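Side-chain contacts in exopolysaccharide biosynthesis protein (PDB 6TGF), which probably hydrolyses the exopolysaccharide of the bacterial biofilm, acting as a trimeric glycan-modifying enzyme with a bacteriophage tailspike-like parallel beta-helix fold: residues A99-T102 against Q103-L107; R294-G297 against A298-N301; Q315-F318 against V319-S323; R702-A706 against D707-T711. One frame throughout, in Å; residues are numbered along the deposited sequence.

Contact 1 (A99-T102 against Q103-L107)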
loop_
_atom_site.group_PDB
_atom_site.type_symbol
_atom_site.label_atom_id
_atom_site.label_comp_id
_atom_site.label_asym_id
_atom_site.label_seq_id
_atom_site.Cartn_x
_atom_site.Cartn_y
_atom_site.Cartn_z
ATOM N N ALA B 99 70.453 6.516 25.457
ATOM C CA ALA B 99 71.789 6.475 24.825
ATOM C C ALA B 99 71.620 6.706 23.321
ATOM O O ALA B 99 70.677 6.136 22.743
ATOM C CB ALA B 99 72.461 5.156 25.114
ATOM N N GLN B 100 72.480 7.532 22.718
ATOM C CA GLN B 100 72.490 7.758 21.250
ATOM C C GLN B 100 73.164 6.553 20.589
ATOM O O GLN B 100 74.333 6.275 20.925
ATOM C CB GLN B 100 73.202 9.059 20.878
ATOM C CG GLN B 100 72.998 9.439 19.418
ATOM C CD GLN B 100 73.703 10.714 19.031
ATOM O OE1 GLN B 100 74.104 11.512 19.878
ATOM N NE2 GLN B 100 73.855 10.918 17.733
ATOM N N ILE B 101 72.445 5.870 19.694
ATOM C CA ILE B 101 72.916 4.629 19.008
ATOM C C ILE B 101 73.588 5.026 17.690
ATOM O O ILE B 101 73.209 6.067 17.118
ATOM C CB ILE B 101 71.775 3.599 18.826
ATOM C CG1 ILE B 101 70.488 4.202 18.259
ATOM C CG2 ILE B 101 71.499 2.874 20.133
ATOM C CD1 ILE B 101 70.474 4.329 16.765
ATOM N N THR B 102 74.579 4.241 17.257
ATOM C CA THR B 102 75.328 4.425 15.984
ATOM C C THR B 102 74.537 3.787 14.838
ATOM O O THR B 102 74.092 2.633 15.000
ATOM C CB THR B 102 76.737 3.825 16.070
ATOM O OG1 THR B 102 76.655 2.610 16.814
ATOM C CG2 THR B 102 77.740 4.753 16.719
ATOM N N GLN B 103 74.377 4.511 13.727
ATOM C CA GLN B 103 73.690 4.029 12.501
ATOM C C GLN B 103 74.734 3.457 11.542
ATOM O O GLN B 103 75.893 3.863 11.578
ATOM C CB GLN B 103 72.894 5.168 11.868
ATOM C CG GLN B 103 71.861 5.773 12.808
ATOM C CD GLN B 103 70.853 6.621 12.073
ATOM O OE1 GLN B 103 70.247 6.189 11.095
ATOM N NE2 GLN B 103 70.662 7.841 12.544
ATOM N N PRO B 104 74.371 2.497 10.659
ATOM C CA PRO B 104 73.007 1.975 10.573
ATOM C C PRO B 104 72.629 1.071 11.755
ATOM O O PRO B 104 73.512 0.456 12.323
ATOM C CB PRO B 104 73.022 1.151 9.280
ATOM C CG PRO B 104 74.460 0.705 9.142
ATOM C CD PRO B 104 75.277 1.854 9.696
ATOM N N ILE B 105 71.336 1.019 12.083
ATOM C CA ILE B 105 70.778 0.185 13.190
ATOM C C ILE B 105 70.585 -1.240 12.662
ATOM O O ILE B 105 69.802 -1.415 11.710
ATOM C CB ILE B 105 69.466 0.783 13.740
ATOM C CG1 ILE B 105 69.646 2.250 14.140
ATOM C CG2 ILE B 105 68.928 -0.061 14.890
ATOM C CD1 ILE B 105 68.387 2.922 14.634
ATOM N N THR B 106 71.280 -2.210 13.263
ATOM C CA THR B 106 71.221 -3.652 12.907
ATOM C C THR B 106 69.888 -4.233 13.388
ATOM O O THR B 106 69.590 -4.096 14.589
ATOM C CB THR B 106 72.410 -4.413 13.507
ATOM O OG1 THR B 106 73.609 -3.793 13.038
ATOM C CG2 THR B 106 72.424 -5.880 13.143
ATOM N N LEU B 107 69.124 -4.852 12.481
ATOM C CA LEU B 107 67.835 -5.531 12.785
ATOM C C LEU B 107 67.995 -7.042 12.586
ATOM O O LEU B 107 68.472 -7.451 11.512
ATOM C CB LEU B 107 66.734 -4.977 11.875
ATOM C CG LEU B 107 66.483 -3.470 11.951
ATOM C CD1 LEU B 107 65.227 -3.105 11.176
ATOM C CD2 LEU B 107 66.368 -2.987 13.389
#

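Contact 2 (R294-G297 against A298-N301)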
loop_
_atom_site.group_PDB
_atom_site.type_symbol
_atom_site.label_atom_id
_atom_site.label_comp_id
_atom_site.label_asym_id
_atom_site.label_seq_id
_atom_site.Cartn_x
_atom_site.Cartn_y
_atom_site.Cartn_z
ATOM N N ARG B 294 18.342 8.579 11.739
ATOM C CA ARG B 294 18.015 7.222 11.229
ATOM C C ARG B 294 18.605 6.189 12.194
ATOM O O ARG B 294 19.716 6.415 12.704
ATOM C CB ARG B 294 18.542 7.032 9.803
ATOM C CG ARG B 294 18.372 5.620 9.261
ATOM C CD ARG B 294 19.075 5.433 7.933
ATOM N NE ARG B 294 19.008 4.057 7.453
ATOM C CZ ARG B 294 19.762 3.049 7.889
ATOM N NH1 ARG B 294 20.662 3.236 8.841
ATOM N NH2 ARG B 294 19.609 1.843 7.369
ATOM N N ILE B 295 17.867 5.107 12.442
ATOM C CA ILE B 295 18.335 3.937 13.240
ATOM C C ILE B 295 17.653 2.685 12.677
ATOM O O ILE B 295 16.419 2.710 12.508
ATOM C CB ILE B 295 18.084 4.164 14.747
ATOM C CG1 ILE B 295 18.818 3.134 15.608
ATOM C CG2 ILE B 295 16.599 4.213 15.074
ATOM C CD1 ILE B 295 19.128 3.627 17.001
ATOM N N SER B 296 18.436 1.657 12.341
ATOM C CA SER B 296 17.962 0.446 11.621
ATOM C C SER B 296 18.720 -0.795 12.100
ATOM O O SER B 296 19.935 -0.687 12.359
ATOM C CB SER B 296 18.096 0.626 10.133
ATOM O OG SER B 296 17.419 -0.409 9.433
ATOM N N GLY B 297 18.013 -1.924 12.210
ATOM C CA GLY B 297 18.601 -3.261 12.422
ATOM C C GLY B 297 18.989 -3.904 11.103
ATOM O O GLY B 297 18.731 -3.289 10.049
ATOM N N ALA B 298 19.580 -5.103 11.160
ATOM C CA ALA B 298 20.122 -5.858 10.004
ATOM C C ALA B 298 19.192 -5.716 8.793
ATOM O O ALA B 298 18.052 -6.218 8.862
ATOM C CB ALA B 298 20.310 -7.307 10.380
ATOM N N MET B 299 19.667 -5.054 7.731
ATOM C CA MET B 299 18.905 -4.807 6.476
ATOM C C MET B 299 18.897 -6.084 5.628
ATOM O O MET B 299 19.688 -6.171 4.666
ATOM C CB MET B 299 19.512 -3.655 5.667
ATOM C CG MET B 299 19.245 -2.286 6.266
ATOM S SD MET B 299 19.935 -0.933 5.278
ATOM C CE MET B 299 21.692 -1.245 5.457
ATOM N N VAL B 300 18.043 -7.044 5.998
ATOM C CA VAL B 300 17.738 -8.279 5.214
ATOM C C VAL B 300 16.224 -8.507 5.295
ATOM O O VAL B 300 15.669 -8.353 6.402
ATOM C CB VAL B 300 18.524 -9.503 5.726
ATOM C CG1 VAL B 300 18.525 -10.636 4.709
ATOM C CG2 VAL B 300 19.948 -9.150 6.129
ATOM N N ASN B 301 15.587 -8.858 4.172
ATOM C CA ASN B 301 14.104 -8.899 4.029
ATOM C C ASN B 301 13.532 -10.086 4.820
ATOM O O ASN B 301 13.191 -11.114 4.200
ATOM C CB ASN B 301 13.657 -8.897 2.561
ATOM C CG ASN B 301 14.251 -10.012 1.724
ATOM O OD1 ASN B 301 13.830 -11.162 1.816
ATOM N ND2 ASN B 301 15.212 -9.676 0.879
#

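Contact 3 (Q315-F318 against V319-S323)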
loop_
_atom_site.group_PDB
_atom_site.type_symbol
_atom_site.label_atom_id
_atom_site.label_comp_id
_atom_site.label_asym_id
_atom_site.label_seq_id
_atom_site.Cartn_x
_atom_site.Cartn_y
_atom_site.Cartn_z
ATOM N N GLN B 315 16.172 2.098 33.097
ATOM C CA GLN B 315 16.554 3.228 33.990
ATOM C C GLN B 315 16.212 4.571 33.333
ATOM O O GLN B 315 15.943 5.527 34.083
ATOM C CB GLN B 315 18.038 3.140 34.354
ATOM C CG GLN B 315 18.404 1.871 35.114
ATOM C CD GLN B 315 17.459 1.579 36.256
ATOM O OE1 GLN B 315 17.363 2.335 37.220
ATOM N NE2 GLN B 315 16.743 0.471 36.152
ATOM N N SER B 316 16.224 4.643 31.997
ATOM C CA SER B 316 15.851 5.847 31.207
ATOM C C SER B 316 14.394 5.733 30.759
ATOM O O SER B 316 13.914 4.631 30.506
ATOM C CB SER B 316 16.778 6.035 30.032
ATOM O OG SER B 316 16.729 4.917 29.157
ATOM N N PRO B 317 13.640 6.854 30.659
ATOM C CA PRO B 317 12.268 6.811 30.151
ATOM C C PRO B 317 12.170 6.369 28.681
ATOM O O PRO B 317 11.132 5.855 28.307
ATOM C CB PRO B 317 11.750 8.249 30.328
ATOM C CG PRO B 317 12.997 9.102 30.434
ATOM C CD PRO B 317 14.049 8.209 31.060
ATOM N N PHE B 318 13.230 6.578 27.892
ATOM C CA PHE B 318 13.343 6.118 26.480
ATOM C C PHE B 318 14.786 5.681 26.197
ATOM O O PHE B 318 15.720 6.343 26.689
ATOM C CB PHE B 318 12.907 7.221 25.513
ATOM C CG PHE B 318 11.472 7.658 25.661
ATOM C CD1 PHE B 318 10.460 7.022 24.963
ATOM C CD2 PHE B 318 11.131 8.702 26.504
ATOM C CE1 PHE B 318 9.141 7.423 25.105
ATOM C CE2 PHE B 318 9.810 9.101 26.645
ATOM C CZ PHE B 318 8.818 8.461 25.944
ATOM N N VAL B 319 14.956 4.605 25.421
ATOM C CA VAL B 319 16.291 4.071 25.007
ATOM C C VAL B 319 16.974 5.120 24.119
ATOM O O VAL B 319 18.210 5.248 24.209
ATOM C CB VAL B 319 16.179 2.703 24.301
ATOM C CG1 VAL B 319 17.530 2.192 23.818
ATOM C CG2 VAL B 319 15.516 1.656 25.184
ATOM N N PHE B 320 16.195 5.852 23.311
ATOM C CA PHE B 320 16.674 6.926 22.398
ATOM C C PHE B 320 15.869 8.211 22.633
ATOM O O PHE B 320 14.647 8.206 22.397
ATOM C CB PHE B 320 16.576 6.460 20.944
ATOM C CG PHE B 320 17.260 5.144 20.673
ATOM C CD1 PHE B 320 18.625 5.005 20.872
ATOM C CD2 PHE B 320 16.543 4.044 20.226
ATOM C CE1 PHE B 320 19.258 3.794 20.630
ATOM C CE2 PHE B 320 17.178 2.837 19.982
ATOM C CZ PHE B 320 18.533 2.713 20.184
ATOM N N GLU B 321 16.544 9.273 23.091
ATOM C CA GLU B 321 15.984 10.644 23.248
ATOM C C GLU B 321 16.500 11.520 22.103
ATOM O O GLU B 321 17.568 12.140 22.266
ATOM C CB GLU B 321 16.382 11.244 24.599
ATOM C CG GLU B 321 15.664 10.620 25.778
ATOM C CD GLU B 321 14.251 11.121 26.013
ATOM O OE1 GLU B 321 13.706 11.812 25.128
ATOM O OE2 GLU B 321 13.696 10.821 27.088
ATOM N N VAL B 322 15.766 11.565 20.988
ATOM C CA VAL B 322 16.181 12.268 19.738
ATOM C C VAL B 322 15.415 13.591 19.629
ATOM O O VAL B 322 14.360 13.729 20.275
ATOM C CB VAL B 322 15.971 11.385 18.492
ATOM C CG1 VAL B 322 16.636 10.028 18.651
ATOM C CG2 VAL B 322 14.500 11.218 18.136
ATOM N N SER B 323 15.953 14.521 18.838
ATOM C CA SER B 323 15.332 15.821 18.474
ATOM C C SER B 323 15.713 16.162 17.028
ATOM O O SER B 323 16.655 16.957 16.833
ATOM C CB SER B 323 15.737 16.907 19.439
ATOM O OG SER B 323 15.185 18.158 19.055
#

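Contact 4 (R702-A706 against D707-T711)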
loop_
_atom_site.group_PDB
_atom_site.type_symbol
_atom_site.label_atom_id
_atom_site.label_comp_id
_atom_site.label_asym_id
_atom_site.label_seq_id
_atom_site.Cartn_x
_atom_site.Cartn_y
_atom_site.Cartn_z
ATOM N N ARG B 702 -65.290 17.970 12.126
ATOM C CA ARG B 702 -66.129 18.378 13.286
ATOM C C ARG B 702 -67.609 18.164 12.946
ATOM O O ARG B 702 -68.055 18.669 11.896
ATOM C CB ARG B 702 -65.885 19.844 13.659
ATOM C CG ARG B 702 -64.593 20.092 14.421
ATOM C CD ARG B 702 -64.541 21.476 15.039
ATOM N NE ARG B 702 -64.656 22.546 14.056
ATOM C CZ ARG B 702 -64.654 23.847 14.341
ATOM N NH1 ARG B 702 -64.543 24.260 15.593
ATOM N NH2 ARG B 702 -64.764 24.737 13.370
ATOM N N ALA B 703 -68.331 17.439 13.808
ATOM C CA ALA B 703 -69.793 17.219 13.720
ATOM C C ALA B 703 -70.513 18.558 13.915
ATOM O O ALA B 703 -70.019 19.380 14.712
ATOM C CB ALA B 703 -70.228 16.205 14.751
ATOM N N LEU B 704 -71.629 18.765 13.208
ATOM C CA LEU B 704 -72.459 19.996 13.293
ATOM C C LEU B 704 -73.869 19.638 13.778
ATOM O O LEU B 704 -74.452 18.670 13.251
ATOM C CB LEU B 704 -72.507 20.682 11.923
ATOM C CG LEU B 704 -71.554 21.862 11.732
ATOM C CD1 LEU B 704 -71.633 22.394 10.312
ATOM C CD2 LEU B 704 -71.846 22.979 12.722
ATOM N N SER B 705 -74.380 20.399 14.751
ATOM C CA SER B 705 -75.781 20.339 15.246
ATOM C C SER B 705 -76.702 21.044 14.242
ATOM O O SER B 705 -76.330 22.133 13.765
ATOM C CB SER B 705 -75.898 20.948 16.620
ATOM O OG SER B 705 -77.253 21.002 17.038
ATOM N N ALA B 706 -77.862 20.444 13.953
ATOM C CA ALA B 706 -78.868 20.928 12.978
ATOM C C ALA B 706 -79.354 22.334 13.355
ATOM O O ALA B 706 -79.717 23.094 12.436
ATOM C CB ALA B 706 -80.020 19.955 12.907
ATOM N N ASP B 707 -79.353 22.662 14.654
ATOM C CA ASP B 707 -79.890 23.930 15.221
ATOM C C ASP B 707 -79.054 25.129 14.752
ATOM O O ASP B 707 -79.629 26.231 14.657
ATOM C CB ASP B 707 -79.935 23.876 16.752
ATOM C CG ASP B 707 -80.794 22.755 17.315
ATOM O OD1 ASP B 707 -81.526 22.119 16.528
ATOM O OD2 ASP B 707 -80.721 22.523 18.539
ATOM N N ASN B 708 -77.758 24.927 14.482
ATOM C CA ASN B 708 -76.806 25.994 14.063
ATOM C C ASN B 708 -76.651 26.001 12.535
ATOM O O ASN B 708 -75.791 26.755 12.042
ATOM C CB ASN B 708 -75.453 25.832 14.761
ATOM C CG ASN B 708 -75.527 26.104 16.249
ATOM O OD1 ASN B 708 -75.977 27.167 16.668
ATOM N ND2 ASN B 708 -75.087 25.151 17.054
ATOM N N VAL B 709 -77.460 25.211 11.817
ATOM C CA VAL B 709 -77.445 25.098 10.327
ATOM C C VAL B 709 -78.794 25.583 9.782
ATOM O O VAL B 709 -79.837 25.135 10.300
ATOM C CB VAL B 709 -77.149 23.652 9.880
ATOM C CG1 VAL B 709 -77.208 23.495 8.366
ATOM C CG2 VAL B 709 -75.810 23.161 10.410
ATOM N N ASP B 710 -78.766 26.459 8.773
ATOM C CA ASP B 710 -79.960 26.902 8.006
ATOM C C ASP B 710 -80.348 25.779 7.035
ATOM O O ASP B 710 -79.806 25.755 5.916
ATOM C CB ASP B 710 -79.692 28.230 7.290
ATOM C CG ASP B 710 -80.869 28.765 6.490
ATOM O OD1 ASP B 710 -82.008 28.338 6.761
ATOM O OD2 ASP B 710 -80.635 29.609 5.601
ATOM N N THR B 711 -81.258 24.894 7.458
ATOM C CA THR B 711 -81.672 23.662 6.728
ATOM C C THR B 711 -82.560 24.019 5.526
ATOM O O THR B 711 -82.761 23.134 4.672
ATOM C CB THR B 711 -82.397 22.686 7.666
ATOM O OG1 THR B 711 -81.760 22.735 8.943
ATOM C CG2 THR B 711 -82.400 21.261 7.160
#

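Contact 1 (A99-T102 against Q103-L107)
Gln-103 approaches Ile-101 with its CG, 4.4 Å from Ile-101 CD1, while its flat carboxamide turns elsewhere, OE1 accepting a hydrogen bond from Ile-73 N. The second flat group, the cis peptide between Gln-103 and Pro-104, bends the chain in a cis-proline turn that carries it from strand 98-101 to strand 105-107. These strands belong to two different antiparallel sheets of the head-binding region, 98-101 pairing with 89-92 and 105-107 with 69-74. The cis bond brings two acceptors near one another, Thr-102 O and Pro-104 O being 3.5 Å apart without a bond between them. Pro-104 packs its ring on Lys-70 and Trp-72.

Inside the bend, Ile-101 and Ile-105 cross at about a right angle. Ile-101 places CG1 between its backbone N and carbonyl carbon (chi1 48°), which swings CD1 in under the turn although the side chain starts out along its flank. Ile-105 answers with an extended CG1-CD1 arm, and its side chain also lies about 4 Å from a bound tetraethylene glycol. Val-89 and Leu-91 back Ile-101, and Leu-71 backs Ile-105, so the apolar pair bridges the two sheets at a surface site. The terminal methyl of Ile-101 does the touching: CD1 lies 3.3 Å from Ile-105 CD1 and 3.4 Å from Ile-105 CG1.

Contact 2 (R294-G297 against A298-N301)
The strand ends at Ser-296; Gly-297 continues extended, and the chain then bends through an inverse gamma turn centred on Met-299, closed by a weak bond of 3.0 Å from Val-300 N to Ala-298 O. From the turn the Met-299 side chain reaches back beside the strand as far as Arg-294. An extended Arg-294 chain, with CG anti to the backbone N (chi1 174°), carries the guanidinium to the thioether: NH2 is 3.5 Å from Met-299 SD, which sits at the edge of the group near its plane. That NH2 is also bonded to Gln-272 OE1 and to Asn-301 OD1 of the third subunit, while NH1 binds the carbonyl of Ile-269. Several polar partners thus fix the buried guanidinium, and the sulfur lies beside it. Nearby, Ser-296 OG lies 4.1 Å from Met-299 CG and is hydrogen-bonded to Ser-330 OG. Its distance to Gly-297 O is 3.2 Å, a possible second partner. Met-299 itself packs on Asn-301 of the third subunit. Reciprocally, Asn-301 OD1 bonds Arg-294 NH2 of the second subunit, so this loop leaving a coil strand joins the subunits of the trimeric, tailspike-like parallel beta-helix.

Contact 3 (Q315-F318 against V319-S323)
Glu-321 OE2 is gripped by a salt bridge to Arg-349 NH2 on the neighbouring strand 346-350, and it also lies against the side chains of Pro-317 and Phe-318. Phe-318 offers its ring edge, with CD2 3.4 Å from Glu-321 OE2, and the oxygen lies near the ring plane. Ring and carboxylate planes are 75° apart. Pro-317 CG comes to the same Glu-321 OE2 at 3.8 Å, the two side chains crossing at about a right angle. A bend at chi2 (-80°) folds the Glu-321 chain back, bringing its carboxylate to the Phe-318 edge. Between these residues the chain turns a corner of the beta-helix at Val-319. There Val-319 CG1 sits 3.7 Å above the plane of the Phe-320 ring, over its centre, a CH-pi arrangement that places the valine on the face of the next aromatic side chain. Phe-320 in turn packs on Leu-347 inside the coil. Just before the corner, Ser-316 OG is 3.0 Å from Phe-318 O, a possible partner, and weakly bonded to Gln-345 NE2. Polarised ring hydrogens at the Phe-318 edge would suit a negative oxygen, so the carboxylate probably gains a mild electrostatic benefit there, while Arg-349 would balance its charge.

Contact 4 (R702-A706 against D707-T711)
Val-709 and Leu-704 form the packed part of this contact, whereas Ser-705, Asp-707 and Asn-708 lie on its solvent side. Two successive backbone bonds hold the turn: Asn-708 N gives to Ser-705 O at 3.2 Å, and Val-709 N to Ala-706 O at the same 3.2 Å, each with an N-H...O angle of 153°. Val-709 then points back toward the strand end. With CG1 anti to the backbone N (chi1 177°), its other branch faces the strand, CG2 lying 3.5 Å from Ser-705 O and 4.2 Å from Leu-704 CD1. Beyond this pair the apolar cluster continues with Phe-732 and Ile-734, and with Phe-717 and Val-718 of the second subunit, so the valine is buried between chains.

On the exposed side the meetings are looser. Ser-705 OG approaches Asp-707 CB at 3.9 Å and Asp-707 N at 3.6 Å, without a hydrogen bond to either, and the Asp-707 carboxylate makes no hydrogen bond to that hydroxyl. Asn-708 touches the turn through CB, 3.9 Å from Ser-705 O. Thr-711 OG1 is weakly bonded to Val-709 O, a local link just after the turn. Bonds from residue i+3 back to residue i are those of a short 3-10 turn, here following Ala-703 and Leu-704, which pair antiparallel with a strand of the second subunit and carry the C-terminal sheet across the trimer interface.

Contacts 1 to 4 follow one another along a very elongated chain. Contact 1 lies in the N-terminal head-binding region and contact 4 near the C-terminus, on opposite sides of the chain's centre, with centres about 149 Å apart. Contacts 2 and 3 share the beta-helix, at the end of strand 290-296 and the start of strand 318-324, which belong to different sheets of the coil, their centres about 20 Å apart. Ile-295 of contact 2 meets Phe-320 of contact 3 there, CD1 to CZ at 3.4 Å, inside the coil. Contacts 2 and 4 both reach the second subunit, about 97 Å apart between centres, so trimer contacts recur along the molecule, while contacts 1 and 3 meet no other chain.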